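Local coordinates for serpin-12 (Manduca sexta, PDB 6CJ7), which probably acts as a serine protease inhibitor of the serpin family and controls the prophenoloxidase activation system in larval hemolymph, at residues F20-F25 against S369-M374; S39-T44 against E75-V80; T126-P131 against Q164-N169. One frame throughout, in Å; residues are numbered along the deposited sequence.

Interaction 1 (F20-F25 against S369-M374); sequences FGVNVF and SIPLFM
In the buried heart of the serpin fold, V22 and F25 of helix 19-31 pack against P371 and M374 of strand 370-377; the join centres on the F25 ring against M374, packing that includes a Met-aromatic contact. The strand turns a corner at L372. There L372 and F373 both face L363 of strand 359-365, a classic beta bulge, and P371 and M374, three residues apart, both point toward the helix. F25 projects from the helix with CG anti to its backbone N (chi1 178°), bringing one ring face against the base of the methionine side chain. M374 CB stands almost squarely over that face, 3.7 Å from the centroid of the F25 ring and only 6° off its normal, a CH-pi contact. The closest approach is to the backbone, F25 CE1 to M374 O at 3.4 Å. The sulfur lies to one side: M374 SD is 4.5 Å from the F25 ring centroid, approaching obliquely. A bend at the last torsion (chi3 72°) then brings the methyl back to the ring, with M374 CE 3.6 Å from F25 CD2. Putting an alanine in place of F25 would probably open a gap beneath M374 and set its thioether end free to turn. Around the ring, L36 and A38 of strand 36-38 add further packing. One turn back along the helix, both methyls of V22 reach the thioether, V22 CG1 lying 4.1 Å from M374 SD, and CG2 also meets the proline, which the valine crosses at about a right angle. P40 of helix 40-51 also touches V22 and M374. No hydrogen bond spans the two segments; the proline end of the contact is a single apolar touch, V22 CG2 to P371 CG at 3.9 Å.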
loop_
_atom_site.group_PDB
_atom_site.type_symbol
_atom_site.label_atom_id
_atom_site.label_comp_id
_atom_site.label_asym_id
_atom_site.label_seq_id
_atom_site.Cartn_x
_atom_site.Cartn_y
_atom_site.Cartn_z
ATOM N N PHE A 20 0.048 -11.457 2.711
ATOM C CA PHE A 20 1.308 -11.118 3.376
ATOM C C PHE A 20 1.376 -9.623 3.680
ATOM O O PHE A 20 1.706 -9.215 4.805
ATOM C CB PHE A 20 2.507 -11.533 2.523
ATOM C CG PHE A 20 3.822 -11.120 3.120
ATOM C CD1 PHE A 20 4.308 -11.774 4.225
ATOM C CD2 PHE A 20 4.543 -10.067 2.590
ATOM C CE1 PHE A 20 5.510 -11.392 4.806
ATOM C CE2 PHE A 20 5.749 -9.675 3.164
ATOM C CZ PHE A 20 6.226 -10.351 4.267
ATOM N N GLY A 21 1.082 -8.792 2.674
ATOM C CA GLY A 21 1.135 -7.349 2.862
ATOM C C GLY A 21 0.144 -6.846 3.898
ATOM O O GLY A 21 0.442 -5.915 4.647
ATOM N N VAL A 22 -1.059 -7.437 3.945
ATOM C CA VAL A 22 -2.009 -7.058 4.996
ATOM C C VAL A 22 -1.463 -7.424 6.374
ATOM O O VAL A 22 -1.585 -6.643 7.329
ATOM C CB VAL A 22 -3.384 -7.701 4.743
ATOM C CG1 VAL A 22 -4.352 -7.369 5.875
ATOM C CG2 VAL A 22 -3.956 -7.200 3.442
ATOM N N ASN A 23 -0.868 -8.620 6.501
ATOM C CA ASN A 23 -0.259 -9.037 7.765
ATOM C C ASN A 23 0.850 -8.075 8.185
ATOM O O ASN A 23 0.976 -7.738 9.372
ATOM C CB ASN A 23 0.299 -10.458 7.642
ATOM C CG ASN A 23 -0.770 -11.502 7.349
ATOM O OD1 ASN A 23 -1.932 -11.336 7.693
ATOM N ND2 ASN A 23 -0.354 -12.610 6.732
ATOM N N VAL A 24 1.667 -7.627 7.227
ATOM C CA VAL A 24 2.716 -6.655 7.532
ATOM C C VAL A 24 2.106 -5.365 8.061
ATOM O O VAL A 24 2.548 -4.817 9.080
ATOM C CB VAL A 24 3.594 -6.395 6.297
ATOM C CG1 VAL A 24 4.516 -5.184 6.537
ATOM C CG2 VAL A 24 4.438 -7.658 5.972
ATOM N N PHE A 25 1.077 -4.861 7.381
ATOM C CA PHE A 25 0.437 -3.626 7.831
ATOM C C PHE A 25 -0.110 -3.776 9.241
ATOM O O PHE A 25 0.070 -2.893 10.085
ATOM C CB PHE A 25 -0.683 -3.233 6.863
ATOM C CG PHE A 25 -1.442 -1.992 7.286
ATOM C CD1 PHE A 25 -0.947 -0.724 6.995
ATOM C CD2 PHE A 25 -2.637 -2.101 7.977
ATOM C CE1 PHE A 25 -1.649 0.426 7.395
ATOM C CE2 PHE A 25 -3.340 -0.951 8.392
ATOM C CZ PHE A 25 -2.846 0.304 8.090
ATOM N N SER A 369 -10.008 -7.326 -6.704
ATOM C CA SER A 369 -10.449 -7.660 -5.348
ATOM C C SER A 369 -9.277 -7.749 -4.379
ATOM O O SER A 369 -9.119 -8.735 -3.656
ATOM C CB SER A 369 -11.251 -8.961 -5.329
ATOM O OG SER A 369 -12.428 -8.834 -6.109
ATOM N N ILE A 370 -8.466 -6.693 -4.355
ATOM C CA ILE A 370 -7.323 -6.612 -3.439
ATOM C C ILE A 370 -7.248 -5.215 -2.843
ATOM O O ILE A 370 -7.686 -4.225 -3.443
ATOM C CB ILE A 370 -5.989 -6.942 -4.141
ATOM C CG1 ILE A 370 -5.756 -6.033 -5.344
ATOM C CG2 ILE A 370 -5.916 -8.407 -4.547
ATOM C CD1 ILE A 370 -4.300 -6.020 -5.783
ATOM N N PRO A 371 -6.701 -5.114 -1.628
ATOM C CA PRO A 371 -6.458 -3.801 -1.009
ATOM C C PRO A 371 -5.150 -3.202 -1.500
ATOM O O PRO A 371 -4.059 -3.688 -1.178
ATOM C CB PRO A 371 -6.413 -4.133 0.490
ATOM C CG PRO A 371 -5.865 -5.542 0.520
ATOM C CD PRO A 371 -6.457 -6.226 -0.693
ATOM N N LEU A 372 -5.257 -2.137 -2.284
ATOM C CA LEU A 372 -4.090 -1.430 -2.794
ATOM C C LEU A 372 -3.479 -0.505 -1.758
ATOM O O LEU A 372 -2.292 -0.200 -1.855
ATOM C CB LEU A 372 -4.456 -0.596 -4.022
ATOM C CG LEU A 372 -4.934 -1.405 -5.229
ATOM C CD1 LEU A 372 -5.337 -0.465 -6.360
ATOM C CD2 LEU A 372 -3.827 -2.336 -5.688
ATOM N N PHE A 373 -4.273 -0.019 -0.809
ATOM C CA PHE A 373 -3.799 0.914 0.204
ATOM C C PHE A 373 -4.591 0.640 1.473
ATOM O O PHE A 373 -5.806 0.403 1.414
ATOM C CB PHE A 373 -4.020 2.366 -0.277
ATOM C CG PHE A 373 -3.018 3.359 0.186
ATOM C CD1 PHE A 373 -3.145 3.960 1.429
ATOM C CD2 PHE A 373 -2.014 3.792 -0.659
ATOM C CE1 PHE A 373 -2.232 4.924 1.849
ATOM C CE2 PHE A 373 -1.112 4.741 -0.261
ATOM C CZ PHE A 373 -1.214 5.314 1.002
ATOM N N MET A 374 -3.902 0.660 2.614
ATOM C CA MET A 374 -4.557 0.622 3.919
ATOM C C MET A 374 -4.073 1.814 4.726
ATOM O O MET A 374 -2.875 2.114 4.739
ATOM C CB MET A 374 -4.279 -0.685 4.673
ATOM C CG MET A 374 -4.866 -1.904 3.992
ATOM S SD MET A 374 -4.562 -3.404 4.927
ATOM C CE MET A 374 -5.675 -3.181 6.320
#

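Interaction 2 (S39-T44 against E75-V80); sequences SPFSIT and EIFKKV
F41 and T44 of helix 40-51 reach F77 and V80 of helix 70-85 with side chains alone, since the short axes stay 12.5 Å apart at their closest and run at 137° to each other. The tight part is apolar. T44 CG2 presses obliquely on the end of the F77 ring, 3.4 Å from F77 CZ. Next to it the two phenylalanines lie side by side and run antiparallel, F41 CE1 sitting at the edge of the F77 ring, 3.8 Å from F77 CD1. The same corner of F41 also takes a valine methyl, F41 CE1 to V80 CG1 at 3.6 Å. Through F77 and V80, helix 70-85 covers this side of helix 40-51, the central buried helix of the serpin fold. Behind this packing, the start of helix 40-51 is fixed by an N-cap: S39 OG accepts a nearly straight bond from S42 N (3.0 Å, 167°). One residue on, P40 O takes two donors from opposite faces of its plane, T44 N and T44 OG1. The hydroxyl curls back beside its own backbone N (chi1 -55°), which turns CG2 outward to F77. I370 touches both F41 and V80, continuing the apolar layer. The far side of helix 70-85 is loose by comparison: E75 and K79 are exposed, and K78 and K79 turn to salt bridges one turn along, with E82 and E83.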
loop_
_atom_site.group_PDB
_atom_site.type_symbol
_atom_site.label_atom_id
_atom_site.label_comp_id
_atom_site.label_asym_id
_atom_site.label_seq_id
_atom_site.Cartn_x
_atom_site.Cartn_y
_atom_site.Cartn_z
ATOM N N SER A 39 0.879 0.055 1.385
ATOM C CA SER A 39 0.195 -0.692 0.330
ATOM C C SER A 39 0.423 -2.186 0.493
ATOM O O SER A 39 1.546 -2.651 0.263
ATOM C CB SER A 39 0.685 -0.249 -1.044
ATOM O OG SER A 39 0.133 -1.111 -2.054
ATOM N N PRO A 40 -0.589 -2.984 0.857
ATOM C CA PRO A 40 -0.395 -4.444 0.843
ATOM C C PRO A 40 0.033 -4.960 -0.515
ATOM O O PRO A 40 0.810 -5.925 -0.592
ATOM C CB PRO A 40 -1.769 -4.992 1.255
ATOM C CG PRO A 40 -2.369 -3.860 2.075
ATOM C CD PRO A 40 -1.921 -2.606 1.363
ATOM N N PHE A 41 -0.439 -4.323 -1.590
ATOM C CA PHE A 41 -0.021 -4.688 -2.941
ATOM C C PHE A 41 1.491 -4.523 -3.122
ATOM O O PHE A 41 2.186 -5.472 -3.522
ATOM C CB PHE A 41 -0.827 -3.846 -3.946
ATOM C CG PHE A 41 -0.396 -3.993 -5.366
ATOM C CD1 PHE A 41 -0.589 -5.189 -6.042
ATOM C CD2 PHE A 41 0.194 -2.939 -6.036
ATOM C CE1 PHE A 41 -0.190 -5.332 -7.363
ATOM C CE2 PHE A 41 0.591 -3.069 -7.358
ATOM C CZ PHE A 41 0.394 -4.267 -8.021
ATOM N N SER A 42 2.027 -3.340 -2.794
ATOM C CA SER A 42 3.453 -3.089 -2.992
ATOM C C SER A 42 4.304 -4.004 -2.129
ATOM O O SER A 42 5.369 -4.458 -2.558
ATOM C CB SER A 42 3.807 -1.637 -2.653
ATOM O OG SER A 42 3.037 -0.711 -3.372
ATOM N N ILE A 43 3.876 -4.248 -0.893
ATOM C CA ILE A 43 4.678 -5.082 0.001
ATOM C C ILE A 43 4.684 -6.524 -0.490
ATOM O O ILE A 43 5.713 -7.208 -0.433
ATOM C CB ILE A 43 4.159 -4.963 1.446
ATOM C CG1 ILE A 43 4.347 -3.538 1.950
ATOM C CG2 ILE A 43 4.859 -5.973 2.350
ATOM C CD1 ILE A 43 3.639 -3.244 3.262
ATOM N N THR A 44 3.544 -7.008 -0.992
ATOM C CA THR A 44 3.496 -8.359 -1.546
ATOM C C THR A 44 4.323 -8.456 -2.825
ATOM O O THR A 44 5.045 -9.444 -3.026
ATOM C CB THR A 44 2.036 -8.770 -1.795
ATOM O OG1 THR A 44 1.282 -8.632 -0.582
ATOM C CG2 THR A 44 1.955 -10.227 -2.241
ATOM N N GLU A 75 1.784 -15.362 -12.119
ATOM C CA GLU A 75 0.566 -15.305 -12.919
ATOM C C GLU A 75 -0.426 -14.315 -12.333
ATOM O O GLU A 75 -1.078 -13.566 -13.074
ATOM C CB GLU A 75 -0.069 -16.687 -13.018
ATOM C CG GLU A 75 0.594 -17.582 -14.041
ATOM C CD GLU A 75 0.809 -16.882 -15.377
ATOM O OE1 GLU A 75 -0.180 -16.421 -15.985
ATOM O OE2 GLU A 75 1.968 -16.783 -15.819
ATOM N N ILE A 76 -0.573 -14.320 -11.006
ATOM C CA ILE A 76 -1.540 -13.437 -10.365
ATOM C C ILE A 76 -1.154 -11.984 -10.589
ATOM O O ILE A 76 -1.981 -11.160 -10.996
ATOM C CB ILE A 76 -1.665 -13.769 -8.869
ATOM C CG1 ILE A 76 -2.531 -15.018 -8.687
ATOM C CG2 ILE A 76 -2.241 -12.580 -8.084
ATOM C CD1 ILE A 76 -2.338 -15.703 -7.358
ATOM N N PHE A 77 0.113 -11.643 -10.348
ATOM C CA PHE A 77 0.452 -10.232 -10.439
ATOM C C PHE A 77 0.596 -9.755 -11.873
ATOM O O PHE A 77 0.371 -8.566 -12.131
ATOM C CB PHE A 77 1.688 -9.936 -9.590
ATOM C CG PHE A 77 1.385 -9.980 -8.127
ATOM C CD1 PHE A 77 0.579 -9.011 -7.551
ATOM C CD2 PHE A 77 1.811 -11.035 -7.345
ATOM C CE1 PHE A 77 0.262 -9.058 -6.210
ATOM C CE2 PHE A 77 1.485 -11.092 -6.006
ATOM C CZ PHE A 77 0.715 -10.105 -5.439
ATOM N N LYS A 78 0.877 -10.649 -12.828
ATOM C CA LYS A 78 0.797 -10.219 -14.216
ATOM C C LYS A 78 -0.607 -9.729 -14.534
ATOM O O LYS A 78 -0.779 -8.677 -15.163
ATOM C CB LYS A 78 1.211 -11.347 -15.168
ATOM C CG LYS A 78 1.195 -10.932 -16.642
ATOM C CD LYS A 78 1.758 -12.040 -17.531
ATOM C CE LYS A 78 1.624 -11.683 -18.995
ATOM N NZ LYS A 78 0.341 -12.202 -19.556
ATOM N N LYS A 79 -1.627 -10.453 -14.063
ATOM C CA LYS A 79 -2.997 -10.063 -14.385
ATOM C C LYS A 79 -3.410 -8.816 -13.618
ATOM O O LYS A 79 -4.095 -7.950 -14.170
ATOM C CB LYS A 79 -3.968 -11.201 -14.103
ATOM C CG LYS A 79 -5.298 -10.980 -14.796
ATOM C CD LYS A 79 -6.337 -12.023 -14.443
ATOM C CE LYS A 79 -7.685 -11.577 -14.966
ATOM N NZ LYS A 79 -7.942 -10.171 -14.532
ATOM N N VAL A 80 -3.008 -8.702 -12.343
ATOM C CA VAL A 80 -3.333 -7.493 -11.584
ATOM C C VAL A 80 -2.754 -6.270 -12.274
ATOM O O VAL A 80 -3.420 -5.228 -12.415
ATOM C CB VAL A 80 -2.820 -7.620 -10.136
ATOM C CG1 VAL A 80 -2.945 -6.269 -9.405
ATOM C CG2 VAL A 80 -3.575 -8.720 -9.403
#

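Interaction 3 (T126-P131 against Q164-N169); sequences TYFGKP and QMVMVN
The chain of T126-P131 leaves the end of strand 123-126 as an irregular turn, whereas Q164 leads into strand 165-174, extended from M165 on. The backbones stay well apart, with 8.2 Å between F128 CA and Q164 CA at their nearest. Strand 92-102 pairs with both strands, parallel to 123-126 and antiparallel to 165-174; T126 bonds through its backbone to L101, and Q164 to S102. Across the contact itself no hydrogen bond forms, and one aromatic ring fills the distance. F128 points toward the strand with CG anti to its carbonyl carbon (chi1 -68°), and the far end of its ring crosses V166 obliquely. A single methyl receives it: V166 CG2 sits 3.8 Å from F128 CE1 and equally close to F128 CZ. The valine is turned with CG1 anti to its backbone N (chi1 175°), which leaves CG2, the branch beside that N, to meet the ring. Farther along the rim the ring comes only loosely near the backbone, with F128 CE2 4.3 Å from Q164 O. The turn holds this ring partly by itself, since T126 CG2 lies 3.6 Å above the plane of the F128 ring, offset toward the rim; T163 also touches F128. Along strand 165-174, V166 faces the turn, while M167 goes to the other side and packs on L46 and L50 of helix 40-51. K130 is the N-cap residue of helix 131-145. The contact thus marks the point where the chain leaves an outer strand of the large serpin beta-sheet, sheet A, and starts the helix that in serpins lies across the face of that sheet.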
loop_
_atom_site.group_PDB
_atom_site.type_symbol
_atom_site.label_atom_id
_atom_site.label_comp_id
_atom_site.label_asym_id
_atom_site.label_seq_id
_atom_site.Cartn_x
_atom_site.Cartn_y
_atom_site.Cartn_z
ATOM N N THR A 126 23.436 -0.932 -10.801
ATOM C CA THR A 126 23.630 0.316 -10.069
ATOM C C THR A 126 25.011 0.330 -9.435
ATOM O O THR A 126 25.403 -0.643 -8.787
ATOM C CB THR A 126 22.555 0.473 -8.984
ATOM O OG1 THR A 126 21.258 0.432 -9.589
ATOM C CG2 THR A 126 22.727 1.792 -8.231
ATOM N N TYR A 127 25.748 1.427 -9.607
ATOM C CA TYR A 127 27.016 1.600 -8.909
ATOM C C TYR A 127 26.745 2.361 -7.618
ATOM O O TYR A 127 26.209 3.476 -7.652
ATOM C CB TYR A 127 28.053 2.336 -9.766
ATOM C CG TYR A 127 29.393 2.547 -9.074
ATOM C CD1 TYR A 127 30.194 1.467 -8.707
ATOM C CD2 TYR A 127 29.864 3.825 -8.793
ATOM C CE1 TYR A 127 31.407 1.653 -8.078
ATOM C CE2 TYR A 127 31.090 4.020 -8.158
ATOM C CZ TYR A 127 31.857 2.929 -7.806
ATOM O OH TYR A 127 33.078 3.110 -7.174
ATOM N N PHE A 128 27.097 1.751 -6.486
ATOM C CA PHE A 128 26.866 2.350 -5.177
ATOM C C PHE A 128 28.115 2.997 -4.586
ATOM O O PHE A 128 28.051 3.522 -3.468
ATOM C CB PHE A 128 26.312 1.298 -4.200
ATOM C CG PHE A 128 24.921 0.817 -4.537
ATOM C CD1 PHE A 128 23.815 1.624 -4.288
ATOM C CD2 PHE A 128 24.710 -0.439 -5.083
ATOM C CE1 PHE A 128 22.527 1.182 -4.595
ATOM C CE2 PHE A 128 23.427 -0.883 -5.391
ATOM C CZ PHE A 128 22.333 -0.068 -5.145
ATOM N N GLY A 129 29.243 2.974 -5.303
ATOM C CA GLY A 129 30.484 3.531 -4.788
ATOM C C GLY A 129 30.457 5.029 -4.572
ATOM O O GLY A 129 31.259 5.542 -3.787
ATOM N N LYS A 130 29.571 5.744 -5.268
ATOM C CA LYS A 130 29.279 7.147 -4.986
ATOM C C LYS A 130 27.878 7.180 -4.395
ATOM O O LYS A 130 26.882 7.259 -5.139
ATOM C CB LYS A 130 29.368 8.036 -6.230
ATOM C CG LYS A 130 30.781 8.231 -6.767
ATOM C CD LYS A 130 30.794 9.092 -8.027
ATOM C CE LYS A 130 32.201 9.315 -8.563
ATOM N NZ LYS A 130 33.091 10.123 -7.693
ATOM N N PRO A 131 27.749 7.110 -3.065
ATOM C CA PRO A 131 26.416 6.918 -2.465
ATOM C C PRO A 131 25.458 8.066 -2.713
ATOM O O PRO A 131 24.270 7.809 -2.928
ATOM C CB PRO A 131 26.727 6.768 -0.966
ATOM C CG PRO A 131 28.161 6.355 -0.899
ATOM C CD PRO A 131 28.836 7.003 -2.077
ATOM N N GLN A 164 24.628 -4.123 -1.740
ATOM C CA GLN A 164 24.436 -5.139 -2.768
ATOM C C GLN A 164 23.138 -4.965 -3.536
ATOM O O GLN A 164 23.124 -5.111 -4.763
ATOM C CB GLN A 164 24.479 -6.539 -2.148
ATOM C CG GLN A 164 25.823 -6.817 -1.493
ATOM C CD GLN A 164 26.086 -8.281 -1.282
ATOM O OE1 GLN A 164 27.209 -8.667 -0.934
ATOM N NE2 GLN A 164 25.070 -9.105 -1.483
ATOM N N MET A 165 22.039 -4.638 -2.854
ATOM C CA MET A 165 20.741 -4.643 -3.510
ATOM C C MET A 165 19.799 -3.724 -2.748
ATOM O O MET A 165 19.641 -3.875 -1.537
ATOM C CB MET A 165 20.157 -6.066 -3.572
ATOM C CG MET A 165 18.986 -6.191 -4.506
ATOM S SD MET A 165 18.178 -7.805 -4.348
ATOM C CE MET A 165 19.529 -8.896 -4.005
ATOM N N VAL A 166 19.172 -2.796 -3.460
ATOM C CA VAL A 166 18.174 -1.901 -2.888
ATOM C C VAL A 166 16.861 -2.176 -3.603
ATOM O O VAL A 166 16.754 -1.974 -4.820
ATOM C CB VAL A 166 18.575 -0.429 -3.038
ATOM C CG1 VAL A 166 17.436 0.476 -2.530
ATOM C CG2 VAL A 166 19.858 -0.146 -2.287
ATOM N N MET A 167 15.863 -2.633 -2.857
ATOM C CA MET A 167 14.541 -2.855 -3.413
ATOM C C MET A 167 13.638 -1.671 -3.082
ATOM O O MET A 167 13.596 -1.223 -1.932
ATOM C CB MET A 167 13.975 -4.166 -2.877
ATOM C CG MET A 167 14.973 -5.330 -3.086
ATOM S SD MET A 167 14.157 -6.895 -2.929
ATOM C CE MET A 167 13.262 -6.977 -4.476
ATOM N N VAL A 168 12.940 -1.154 -4.095
ATOM C CA VAL A 168 12.006 -0.041 -3.914
ATOM C C VAL A 168 10.648 -0.410 -4.492
ATOM O O VAL A 168 10.541 -0.958 -5.596
ATOM C CB VAL A 168 12.513 1.287 -4.535
ATOM C CG1 VAL A 168 13.809 1.705 -3.924
ATOM C CG2 VAL A 168 12.636 1.192 -6.040
ATOM N N ASN A 169 9.597 -0.122 -3.734
ATOM C CA ASN A 169 8.230 -0.320 -4.204
ATOM C C ASN A 169 7.421 0.839 -3.660
ATOM O O ASN A 169 7.252 0.956 -2.441
ATOM C CB ASN A 169 7.660 -1.658 -3.743
ATOM C CG ASN A 169 8.429 -2.830 -4.314
ATOM O OD1 ASN A 169 9.442 -3.277 -3.744
ATOM N ND2 ASN A 169 7.970 -3.322 -5.469
#

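Along the chain, interaction 2 closes before interaction 3 opens, and both are nested in the long loop closed by interaction 1. Interactions 1 and 2 have centres 10 Å apart and are bonded directly: L372 O pairs with S39 OG at 2.6 Å and, more loosely, G21 N with T44 OG1 at 3.3 Å. Interaction 3 lies about 23 Å from interaction 2 and 26 Å from interaction 1, centre to centre, yet strand 165-174 leads back to helix 40-51, where S42 meets N169. H320 of neighbouring strand 317-326 bonds both S39 N and N169 O, consistent with the serpin shutter region, where the sheet opens to accept the reactive-centre loop.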